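Local structure of hemolysin II regulatory protein (Bacillus cereus, 2JJ7) at residues H1-R5 and E6-E10; E32-E36 and A37-V41; I109-S112 and A113-K117; K165-S169 and A170-S174; S174-I177 and S178-D182. The protein probably binds DNA as a TetR-family transcriptional regulator of hemolysin II, pairing with a second copy of itself. One frame throughout, in Å; residues are numbered along the deposited sequence. Where two conformers were deposited one is given.

Interaction 1. Residues H1-R5 and E6-E10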
# COMPACT_ATOMS: atom_id res chain seq x y z
N HIS B 1 -11.70 -20.71 41.98
CA HIS B 1 -10.99 -19.71 42.82
C HIS B 1 -10.12 -18.76 41.96
O HIS B 1 -10.62 -18.23 40.96
CB HIS B 1 -10.21 -20.39 43.96
CG HIS B 1 -9.30 -21.51 43.52
ND1 HIS B 1 -9.77 -22.75 43.14
CD2 HIS B 1 -7.95 -21.57 43.43
CE1 HIS B 1 -8.76 -23.52 42.82
NE2 HIS B 1 -7.64 -22.84 42.98
N MET B 2 -8.86 -18.57 42.33
CA MET B 2 -7.97 -17.58 41.69
C MET B 2 -7.57 -17.95 40.27
O MET B 2 -7.34 -19.12 39.96
CB MET B 2 -6.68 -17.40 42.49
CG MET B 2 -6.79 -16.61 43.77
SD MET B 2 -5.10 -16.16 44.23
CE MET B 2 -4.95 -14.51 43.57
N ALA B 3 -7.44 -16.94 39.41
CA ALA B 3 -6.83 -17.12 38.10
C ALA B 3 -5.39 -17.65 38.23
O ALA B 3 -4.68 -17.36 39.21
CB ALA B 3 -6.84 -15.80 37.33
N SER B 4 -4.98 -18.46 37.26
CA SER B 4 -3.60 -18.93 37.20
C SER B 4 -2.71 -17.83 36.65
O SER B 4 -3.19 -16.95 35.92
CB SER B 4 -3.50 -20.13 36.28
OG SER B 4 -3.61 -19.70 34.94
N ARG B 5 -1.43 -17.89 36.97
CA ARG B 5 -0.44 -16.96 36.41
C ARG B 5 -0.52 -16.92 34.87
O ARG B 5 -0.44 -15.84 34.27
CB ARG B 5 0.97 -17.36 36.85
CG ARG B 5 2.09 -16.67 36.08
CD ARG B 5 3.42 -17.34 36.32
NE ARG B 5 4.47 -16.75 35.50
CZ ARG B 5 4.95 -17.28 34.37
NH1 ARG B 5 5.90 -16.64 33.70
NH2 ARG B 5 4.48 -18.43 33.90
N GLU B 6 -0.67 -18.10 34.26
CA GLU B 6 -0.70 -18.26 32.81
C GLU B 6 -1.90 -17.53 32.19
O GLU B 6 -1.75 -16.81 31.22
CB GLU B 6 -0.72 -19.76 32.43
CG GLU B 6 0.56 -20.55 32.79
CD GLU B 6 0.89 -20.61 34.31
OE1 GLU B 6 -0.03 -20.66 35.16
OE2 GLU B 6 2.09 -20.61 34.65
N GLN B 7 -3.08 -17.70 32.80
CA GLN B 7 -4.28 -16.98 32.38
C GLN B 7 -4.16 -15.45 32.47
O GLN B 7 -4.58 -14.72 31.57
CB GLN B 7 -5.50 -17.47 33.17
CG GLN B 7 -6.84 -16.77 32.84
CD GLN B 7 -7.28 -16.96 31.38
OE1 GLN B 7 -8.21 -17.70 31.11
NE2 GLN B 7 -6.60 -16.28 30.45
N THR B 8 -3.57 -14.95 33.55
CA THR B 8 -3.46 -13.51 33.74
C THR B 8 -2.54 -12.91 32.68
O THR B 8 -2.86 -11.86 32.10
CB THR B 8 -2.97 -13.17 35.17
OG1 THR B 8 -3.88 -13.73 36.11
CG2 THR B 8 -2.91 -11.66 35.38
N MET B 9 -1.41 -13.58 32.43
CA MET B 9 -0.45 -13.16 31.43
C MET B 9 -1.07 -13.21 30.03
O MET B 9 -0.80 -12.34 29.20
CB MET B 9 0.81 -14.01 31.49
CG MET B 9 1.72 -13.63 32.64
SD MET B 9 3.15 -14.70 32.75
CE MET B 9 4.24 -13.93 31.55
N GLU B 10 -1.88 -14.23 29.78
CA GLU B 10 -2.63 -14.33 28.54
C GLU B 10 -3.63 -13.18 28.38
O GLU B 10 -3.68 -12.55 27.33
CB GLU B 10 -3.35 -15.67 28.44
CG GLU B 10 -4.32 -15.70 27.28
CD GLU B 10 -4.36 -17.04 26.61
OE1 GLU B 10 -4.79 -18.02 27.28
OE2 GLU B 10 -3.97 -17.12 25.43

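Interaction 2. Residues E32-E36 and A37-V41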
# COMPACT_ATOMS: atom_id res chain seq x y z
N GLU B 32 -2.90 1.74 30.13
CA GLU B 32 -4.06 1.41 29.31
C GLU B 32 -4.20 -0.10 29.04
O GLU B 32 -5.32 -0.62 28.98
CB GLU B 32 -3.99 2.14 27.96
CG GLU B 32 -3.84 3.63 28.09
CD GLU B 32 -3.32 4.27 26.81
OE1 GLU B 32 -3.67 3.80 25.70
OE2 GLU B 32 -2.56 5.26 26.91
N ILE B 33 -3.07 -0.77 28.84
CA ILE B 33 -3.05 -2.22 28.67
C ILE B 33 -3.54 -2.93 29.95
O ILE B 33 -4.38 -3.83 29.88
CB ILE B 33 -1.65 -2.72 28.23
CG1 ILE B 33 -1.34 -2.19 26.81
CG2 ILE B 33 -1.56 -4.24 28.27
CD1 ILE B 33 0.08 -2.50 26.31
N ALA B 34 -3.02 -2.50 31.10
CA ALA B 34 -3.45 -3.06 32.38
C ALA B 34 -4.94 -2.88 32.56
O ALA B 34 -5.66 -3.82 32.93
CB ALA B 34 -2.70 -2.43 33.52
N LYS B 35 -5.40 -1.65 32.29
CA LYS B 35 -6.81 -1.29 32.41
C LYS B 35 -7.68 -2.17 31.51
O LYS B 35 -8.73 -2.66 31.95
CB LYS B 35 -7.01 0.19 32.10
CG LYS B 35 -8.43 0.68 32.28
CD LYS B 35 -8.54 2.19 32.06
CE LYS B 35 -9.77 2.74 32.76
NZ LYS B 35 -9.78 4.23 32.79
N GLU B 36 -7.24 -2.37 30.27
CA GLU B 36 -7.97 -3.21 29.32
C GLU B 36 -8.01 -4.68 29.77
O GLU B 36 -9.05 -5.34 29.66
CB GLU B 36 -7.38 -3.07 27.90
CG GLU B 36 -7.92 -4.07 26.86
CD GLU B 36 -9.40 -3.90 26.54
OE1 GLU B 36 -9.93 -2.76 26.59
OE2 GLU B 36 -10.04 -4.92 26.20
N ALA B 37 -6.89 -5.16 30.31
CA ALA B 37 -6.74 -6.55 30.81
C ALA B 37 -7.47 -6.79 32.14
O ALA B 37 -7.55 -7.93 32.62
CB ALA B 37 -5.25 -6.90 30.96
N LYS B 38 -7.98 -5.71 32.73
CA LYS B 38 -8.62 -5.73 34.04
C LYS B 38 -7.68 -6.28 35.11
O LYS B 38 -8.08 -7.08 35.96
CB LYS B 38 -9.96 -6.49 33.99
CG LYS B 38 -11.01 -5.83 33.10
CD LYS B 38 -12.45 -6.12 33.56
CE LYS B 38 -13.11 -7.24 32.75
NZ LYS B 38 -13.40 -6.82 31.34
N VAL B 39 -6.42 -5.86 35.04
CA VAL B 39 -5.43 -6.21 36.06
C VAL B 39 -4.75 -4.97 36.59
O VAL B 39 -4.69 -3.93 35.93
CB VAL B 39 -4.31 -7.18 35.57
CG1 VAL B 39 -4.90 -8.42 34.89
CG2 VAL B 39 -3.33 -6.46 34.66
N ASN B 40 -4.26 -5.10 37.82
CA ASN B 40 -3.52 -4.03 38.45
C ASN B 40 -2.24 -3.74 37.67
O ASN B 40 -1.55 -4.66 37.24
CB ASN B 40 -3.24 -4.38 39.92
CG ASN B 40 -4.51 -4.34 40.76
OD1 ASN B 40 -4.84 -5.30 41.46
ND2 ASN B 40 -5.24 -3.23 40.67
N VAL B 41 -1.96 -2.46 37.44
CA VAL B 41 -0.73 -2.09 36.70
C VAL B 41 0.50 -2.78 37.31
O VAL B 41 1.31 -3.34 36.58
CB VAL B 41 -0.53 -0.53 36.56
CG1 VAL B 41 0.86 -0.19 36.03
CG2 VAL B 41 -1.58 0.09 35.61

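Interaction 3. Residues I109-S112 and A113-K117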
# COMPACT_ATOMS: atom_id res chain seq x y z
N ILE B 109 7.62 0.00 7.32
CA ILE B 109 7.75 1.26 6.59
C ILE B 109 8.64 2.23 7.33
O ILE B 109 9.24 3.11 6.71
CB ILE B 109 6.39 1.94 6.25
CG1 ILE B 109 5.55 2.13 7.52
CG2 ILE B 109 5.67 1.15 5.16
CD1 ILE B 109 4.59 3.31 7.47
N LYS B 110 8.70 2.09 8.66
CA LYS B 110 9.55 2.96 9.47
C LYS B 110 10.38 2.15 10.46
O LYS B 110 9.92 1.81 11.55
CB LYS B 110 8.73 4.05 10.18
CG LYS B 110 9.60 5.10 10.89
CD LYS B 110 8.78 6.25 11.44
CE LYS B 110 9.63 7.19 12.27
NZ LYS B 110 8.92 8.47 12.55
N GLU B 111 11.60 1.85 10.05
CA GLU B 111 12.51 1.04 10.84
C GLU B 111 12.73 1.62 12.24
O GLU B 111 13.13 2.77 12.40
CB GLU B 111 13.85 0.90 10.11
CG GLU B 111 14.80 -0.10 10.74
CD GLU B 111 16.09 -0.28 9.97
OE1 GLU B 111 16.24 0.28 8.86
OE2 GLU B 111 16.97 -1.00 10.48
N SER B 112 12.45 0.81 13.26
CA SER B 112 12.72 1.23 14.63
C SER B 112 13.81 0.36 15.24
O SER B 112 14.25 -0.63 14.65
CB SER B 112 11.45 1.14 15.48
OG SER B 112 11.17 -0.21 15.83
N ALA B 113 14.23 0.72 16.44
CA ALA B 113 15.21 -0.05 17.19
C ALA B 113 14.69 -1.44 17.58
O ALA B 113 15.47 -2.33 17.93
CB ALA B 113 15.67 0.73 18.42
N ARG B 114 13.38 -1.63 17.50
CA ARG B 114 12.74 -2.90 17.87
C ARG B 114 12.85 -3.98 16.78
O ARG B 114 12.57 -5.16 17.05
CB ARG B 114 11.26 -2.68 18.20
CG ARG B 114 11.01 -1.67 19.30
CD ARG B 114 9.53 -1.34 19.46
NE ARG B 114 8.96 -0.63 18.31
CZ ARG B 114 9.02 0.69 18.11
NH1 ARG B 114 9.66 1.48 18.97
NH2 ARG B 114 8.46 1.21 17.04
N LEU B 115 13.25 -3.59 15.58
CA LEU B 115 13.18 -4.46 14.41
C LEU B 115 13.88 -5.80 14.58
O LEU B 115 13.28 -6.86 14.37
CB LEU B 115 13.71 -3.77 13.15
CG LEU B 115 13.63 -4.58 11.83
CD1 LEU B 115 12.22 -5.06 11.52
CD2 LEU B 115 14.18 -3.77 10.66
N GLU B 116 15.14 -5.73 14.97
CA GLU B 116 16.00 -6.89 15.09
C GLU B 116 15.38 -7.98 15.98
O GLU B 116 15.44 -9.16 15.63
CB GLU B 116 17.37 -6.43 15.61
CG GLU B 116 18.37 -7.54 15.92
CD GLU B 116 19.75 -7.00 16.33
OE1 GLU B 116 20.02 -5.79 16.12
OE2 GLU B 116 20.57 -7.78 16.85
N LYS B 117 14.80 -7.58 17.11
CA LYS B 117 14.21 -8.55 18.05
C LYS B 117 12.90 -9.15 17.60
O LYS B 117 12.64 -10.32 17.88
CB LYS B 117 14.03 -7.94 19.45
CG LYS B 117 15.32 -7.79 20.23
CD LYS B 117 16.03 -9.12 20.45
CE LYS B 117 17.42 -8.90 21.02
NZ LYS B 117 18.29 -10.09 20.87

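Interaction 4. Residues K165-S169 and A170-S174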
# COMPACT_ATOMS: atom_id res chain seq x y z
N LYS B 165 -12.92 -6.88 4.71
CA LYS B 165 -14.15 -6.10 4.52
C LYS B 165 -14.23 -5.53 3.11
O LYS B 165 -15.30 -5.17 2.64
CB LYS B 165 -14.27 -5.01 5.59
CG LYS B 165 -14.62 -5.56 6.97
CD LYS B 165 -14.62 -4.47 8.04
CE LYS B 165 -15.19 -4.98 9.36
NZ LYS B 165 -15.25 -3.92 10.42
N PHE B 166 -13.08 -5.44 2.44
CA PHE B 166 -13.04 -5.02 1.05
C PHE B 166 -13.04 -6.21 0.07
O PHE B 166 -13.62 -6.12 -1.00
CB PHE B 166 -11.82 -4.11 0.80
CG PHE B 166 -11.62 -3.72 -0.65
CD1 PHE B 166 -12.46 -2.79 -1.26
CD2 PHE B 166 -10.59 -4.30 -1.40
CE1 PHE B 166 -12.29 -2.43 -2.61
CE2 PHE B 166 -10.41 -3.95 -2.75
CZ PHE B 166 -11.27 -3.02 -3.36
N ILE B 167 -12.40 -7.31 0.45
CA ILE B 167 -12.16 -8.44 -0.46
C ILE B 167 -11.88 -9.75 0.30
O ILE B 167 -11.15 -9.75 1.30
CB ILE B 167 -10.98 -8.12 -1.44
CG1 ILE B 167 -10.85 -9.20 -2.53
CG2 ILE B 167 -9.67 -7.89 -0.67
CD1 ILE B 167 -9.88 -8.85 -3.66
N ASP B 168 -12.45 -10.86 -0.18
CA ASP B 168 -12.10 -12.18 0.34
C ASP B 168 -10.60 -12.48 0.18
O ASP B 168 -9.98 -12.06 -0.80
CB ASP B 168 -12.91 -13.28 -0.35
CG ASP B 168 -14.36 -13.28 0.07
OD1 ASP B 168 -14.72 -12.51 0.98
OD2 ASP B 168 -15.15 -14.04 -0.52
N SER B 169 -10.05 -13.22 1.14
CA SER B 169 -8.64 -13.61 1.14
C SER B 169 -8.18 -14.39 -0.10
O SER B 169 -7.18 -14.02 -0.72
CB SER B 169 -8.33 -14.39 2.41
OG SER B 169 -8.33 -13.50 3.52
N ALA B 170 -8.90 -15.45 -0.46
CA ALA B 170 -8.55 -16.25 -1.63
C ALA B 170 -8.58 -15.42 -2.91
O ALA B 170 -7.76 -15.63 -3.82
CB ALA B 170 -9.47 -17.48 -1.75
N ASP B 171 -9.52 -14.48 -2.97
CA ASP B 171 -9.64 -13.58 -4.11
C ASP B 171 -8.52 -12.57 -4.13
O ASP B 171 -8.02 -12.23 -5.20
CB ASP B 171 -10.99 -12.87 -4.09
CG ASP B 171 -12.16 -13.82 -4.31
OD1 ASP B 171 -11.98 -14.91 -4.92
OD2 ASP B 171 -13.27 -13.46 -3.85
N LEU B 172 -8.14 -12.09 -2.95
CA LEU B 172 -7.04 -11.15 -2.84
C LEU B 172 -5.76 -11.79 -3.38
O LEU B 172 -5.06 -11.17 -4.18
CB LEU B 172 -6.86 -10.66 -1.39
CG LEU B 172 -5.77 -9.60 -1.16
CD1 LEU B 172 -5.95 -8.38 -2.11
CD2 LEU B 172 -5.73 -9.17 0.30
N VAL B 173 -5.49 -13.03 -2.95
CA VAL B 173 -4.34 -13.81 -3.42
C VAL B 173 -4.38 -13.95 -4.96
O VAL B 173 -3.40 -13.61 -5.62
CB VAL B 173 -4.27 -15.21 -2.73
CG1 VAL B 173 -3.16 -16.09 -3.36
CG2 VAL B 173 -4.02 -15.05 -1.21
N SER B 174 -5.51 -14.42 -5.49
CA SER B 174 -5.72 -14.55 -6.94
C SER B 174 -5.54 -13.24 -7.71
O SER B 174 -4.91 -13.23 -8.76
CB SER B 174 -7.10 -15.11 -7.25
OG SER B 174 -7.12 -16.48 -6.97
O HOH W 1 -13.99 -11.15 -2.54

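Interaction 5. Residues S174-I177 and S178-D182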
# COMPACT_ATOMS: atom_id res chain seq x y z
N SER B 174 -5.51 -14.42 -5.49
CA SER B 174 -5.72 -14.55 -6.94
C SER B 174 -5.54 -13.24 -7.71
O SER B 174 -4.91 -13.23 -8.76
CB SER B 174 -7.10 -15.11 -7.25
OG SER B 174 -7.12 -16.48 -6.97
N ARG B 175 -6.12 -12.16 -7.18
CA ARG B 175 -6.08 -10.87 -7.85
C ARG B 175 -4.67 -10.26 -7.83
O ARG B 175 -4.26 -9.59 -8.78
CB ARG B 175 -7.09 -9.90 -7.24
CG ARG B 175 -8.54 -10.29 -7.47
CD ARG B 175 -9.48 -9.09 -7.27
NE ARG B 175 -9.52 -8.22 -8.45
CZ ARG B 175 -10.58 -8.03 -9.22
NH1 ARG B 175 -10.49 -7.24 -10.28
NH2 ARG B 175 -11.74 -8.63 -8.95
N ILE B 176 -3.93 -10.49 -6.74
CA ILE B 176 -2.54 -10.03 -6.69
C ILE B 176 -1.70 -10.73 -7.77
O ILE B 176 -0.96 -10.07 -8.51
CB ILE B 176 -1.94 -10.21 -5.28
CG1 ILE B 176 -2.53 -9.18 -4.32
CG2 ILE B 176 -0.41 -10.09 -5.34
CD1 ILE B 176 -2.15 -9.40 -2.82
N ILE B 177 -1.83 -12.04 -7.87
CA ILE B 177 -1.11 -12.83 -8.85
C ILE B 177 -1.50 -12.43 -10.28
O ILE B 177 -0.63 -12.25 -11.13
CB ILE B 177 -1.34 -14.34 -8.60
CG1 ILE B 177 -0.78 -14.75 -7.22
CG2 ILE B 177 -0.75 -15.20 -9.77
CD1 ILE B 177 -1.09 -16.18 -6.80
N SER B 178 -2.80 -12.27 -10.53
CA SER B 178 -3.29 -11.83 -11.84
C SER B 178 -2.68 -10.53 -12.30
O SER B 178 -2.29 -10.40 -13.46
CB SER B 178 -4.79 -11.65 -11.82
OG SER B 178 -5.41 -12.90 -11.85
N ALA B 179 -2.60 -9.56 -11.38
CA ALA B 179 -2.04 -8.25 -11.68
C ALA B 179 -0.58 -8.37 -12.09
O ALA B 179 -0.10 -7.57 -12.89
CB ALA B 179 -2.19 -7.31 -10.49
N LEU B 180 0.12 -9.37 -11.55
CA LEU B 180 1.52 -9.60 -11.89
C LEU B 180 1.74 -10.41 -13.18
O LEU B 180 2.73 -10.22 -13.89
CB LEU B 180 2.26 -10.27 -10.72
CG LEU B 180 2.31 -9.46 -9.42
CD1 LEU B 180 2.72 -10.34 -8.26
CD2 LEU B 180 3.26 -8.28 -9.57
N THR B 181 0.79 -11.30 -13.49
CA THR B 181 0.94 -12.23 -14.60
C THR B 181 0.38 -11.66 -15.91
O THR B 181 0.56 -12.24 -16.98
CB THR B 181 0.28 -13.59 -14.27
OG1 THR B 181 -1.07 -13.37 -13.87
CG2 THR B 181 1.04 -14.29 -13.14
N ASP B 182 -0.30 -10.52 -15.81
CA ASP B 182 -0.82 -9.84 -16.98
C ASP B 182 0.34 -9.26 -17.81
O ASP B 182 1.05 -8.37 -17.34
CB ASP B 182 -1.82 -8.76 -16.57
CG ASP B 182 -2.64 -8.25 -17.74
OD1 ASP B 182 -2.80 -9.00 -18.73
OD2 ASP B 182 -3.11 -7.10 -17.66

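Interaction 1. Residues H1-R5 and E6-E10
Ser4 and Gln7 meet at the N-terminus of helix 5-23, where Ser4 is the N-cap residue and its hydroxyl oxygen closes the first turn. Gln7 N donates to Ser4 OG over 3.0 Å, with an N-H...O angle of 169°, so an amide that has no earlier carbonyl in the helix to pair with is satisfied by a side chain. The torsion accounts for this: chi1 of 74° sets OG between the backbone N and the carbonyl carbon, over the start of the helix. The carbonyl of the same residue serves the next amide, Thr8 N reaching Ser4 O at 3.1 Å, and Thr8 OG1 adds a weak bond to that oxygen. One turn on, Met9 N donates to Arg5 O, and the regular helical pattern is established.

Arg5 is held differently. CG lies anti to the backbone N and the chain is extended from there to NE, which carries the guanidinium forward, alongside Glu6 and over to Met9. Glu6 OE2 lies at the edge of the group, in its plane, and takes a weak bond from Arg5 NH2 at 3.3 Å that forms part of a salt bridge; the carboxylate and guanidinium planes are nevertheless 61° apart. Beyond the contact, Arg5 and Met9 both touch Tyr47 of helix 41-48, which joins this helix start to the predicted helix-turn-helix. Over one guanidinium face lies the thioether sulfur of Met9, a contact of dispersion and polarisability and no part of the salt bridge: Met9 SD sits 3.4 Å above the guanidinium plane, offset toward its rim, and 3.5 Å from Arg5 NH1.

Interaction 2. Residues E32-E36 and A37-V41
Ala34 and Val41 meet across the turn that follows helix 30-37, methyl against methyl. Ala34 has just one side-chain atom, CB, and it lies 3.5 Å from Val41 CG2, tighter than usual for two carbons, and equally close to Val39 O. Val41 can be followed outward from its own CB, which is 4.2 Å from Ala34 CB. There the chain forks: chi1 of 169° turns CG1 anti to the backbone N and places CG2 beside that N, and CG2 is the branch pressed on the alanine. Val39 offers its CG2 to the same residue more loosely, 4.2 Å from Ala34 CB.

The backbone bonds explain why these side chains converge. Lys38 has a positive phi of 58° and breaks the helical course. Val39 N then turns back to Ala34 O at 3.0 Å, with an N-H...O angle of 170°, while Ala37 N still keeps the helical bond to Ile33 O. Lys38 N donates to Lys35 O at 3.2 Å from above the carbonyl plane, well away from a lone pair.

On the inner side, Ile33 packs on Ala16 and Ala37 on Ala15, both of helix 5-23, and Val39 touches Thr8. The positive phi together with the bonds back into the last turn makes this a Schellman motif, here forming the turn of the predicted helix-turn-helix that is the probable DNA-binding element of TetR-family regulators.

Interaction 3. Residues I109-S112 and A113-K117
Between Ser112 and Leu115 the chain makes a type I beta turn, closed by Leu115 N donating to Ser112 O at 3.3 Å, with the donor well above the carbonyl plane. The side chain of Ser112 reinforces this turn. A chi1 of 77° holds OG between the backbone N and the carbonyl carbon, where it accepts from Arg114 N at 3.1 Å; an N-H...O angle of 148° shows the bond to be somewhat bent. Both backbone donors at the far side of the turn are therefore satisfied by one serine, through its hydroxyl oxygen and its carbonyl.

Such a bond, from the amide two residues on to a serine hydroxyl oxygen, is a capping interaction, and it stands at the turn leading into the short helix 115-118 of the TetR-type C-terminal region. Arg114 folds back over its own cap. The bend at chi3 (-67°) brings the guanidinium above Ser112, with OG 3.1 Å from its plane and displaced toward the rim. This is contact over a face, and the guanidinium N-H groups make no hydrogen bond to that hydroxyl. Their main partner is Glu107 on helix 98-109: Arg114 NE forms a salt bridge with OE2, and Ser112 OG is hydrogen-bonded to OE1, so one carboxylate ties together both residues of the turn. Arg114 also makes a cation-pi contact with Tyr25 and packs on Tyr55 and Tyr56 of helix 51-62.

Elsewhere in the turn, Glu111 and Leu115 cross at about a right angle. The glutamate chain is extended, and its methylene CG lies 3.7 Å from Leu115 CD2, with Glu111 OE2 at 3.9 Å from the same methyl.

Interaction 4. Residues K165-S169 and A170-S174
Ser169 and Leu172, with Ile167, carry most of the surface that this helix start buries. Ser169 contributes chiefly through its backbone: Ser169 O accepts from Val173 N at 3.0 Å, and Val173 CG2 lies 3.4 Å from that oxygen. Leu172 N donates to Asp168 O at 2.8 Å, in the carbonyl plane, the first i to i+4 bond at the start of helix 169-181.

Ile167 comes from the extended residue before the turn and reaches over the first turn. With chi1 at -172°, CG1 runs anti to the backbone N and leads CD1 to Leu172 CA, 3.7 Å away, while CG2 meets Leu172 CB and CD1. The two side chains cross at about a right angle. This apolar patch continues into the dimer: Ile167 packs on Arg175 of the second subunit, and Leu172 on Phe163 of the same partner chain, while Val173 turns to Leu87 of helix 79-96.

Asp168 is the N-cap residue, yet its carboxylate makes no capping bond. Instead it lies alongside that of Asp171, the two pointing the same way with planes 19° apart and OD2 to OD2 3.9 Å. A water accepts from Asp168 N and donates to Asp171 OD2, each at 2.8 Å. Two like charges so close should repel; the water's bond to Asp171 OD2 would partly offset this, and the nearby helix N-terminus would probably favour the negative charge of both.

Interaction 5. Residues S174-I177 and S178-D182
Ile177 and Thr181 stand one turn apart on helix 169-181, in the all-helical C-terminal part of this TetR-type fold, and their side chains run at a slant to one another. The methyl branches do the touching: Ile177 CG2 approaches Thr181 CG2 at 3.9 Å. On the next face, Ile176 and Leu180 meet more loosely, CG2 to CD1 at 4.3 Å, while Leu180 CG rests 3.4 Å from Ile176 O.

Ile176, Ile177 and Leu180 are buried against the rest of the subunit. Ile177 packs on Leu83 and Arg84 of helix 79-96, and Ile176 on Ile157 of helix 147-158; Leu180 lies against Phe142 and Phe144. Ala179 touches Pro161 of the second subunit, so this helix also lines the dimer contact.

Near its end the helix is less regular. Thr181 N reaches Ile177 O at 2.9 Å, but its N-H...O angle is only 136°, and Leu180 N divides itself between Ile176 O and, weakly, Ile177 O. Thr181 has a chi1 of 53°, which turns OG1 back over the preceding turn, 3.0 Å from Ile177 O.

Ser178 is the polar counterpart. Its chi1 of -76° swings OG beside the backbone N and back toward the earlier turn. Ser174 O thereby receives two donors from opposite faces of its plane, Ser178 N at 2.9 Å and Ser178 OG at 3.1 Å.

Along the chain the first four contacts follow in series from the N-terminus, and interaction 5 begins at Ser174, where interaction 4 ends. Interactions 1 and 2 belong to the predicted DNA-binding end: their centres are 14 Å apart, and they touch where Thr8 CG2 of helix 5-23 meets Val39 CG1 at 3.8 Å. Interactions 4 and 5 share helix 169-181, lie about 12 Å apart between centres, and both touch the second subunit. Interaction 3 stands apart, about 26 Å from interaction 2 and 28 Å from interaction 4 between centres. Interactions 1 and 5 are about 47 Å apart between centres, so the probable DNA-binding end and this part of the dimer contact lie on opposite sides of the chain's centre.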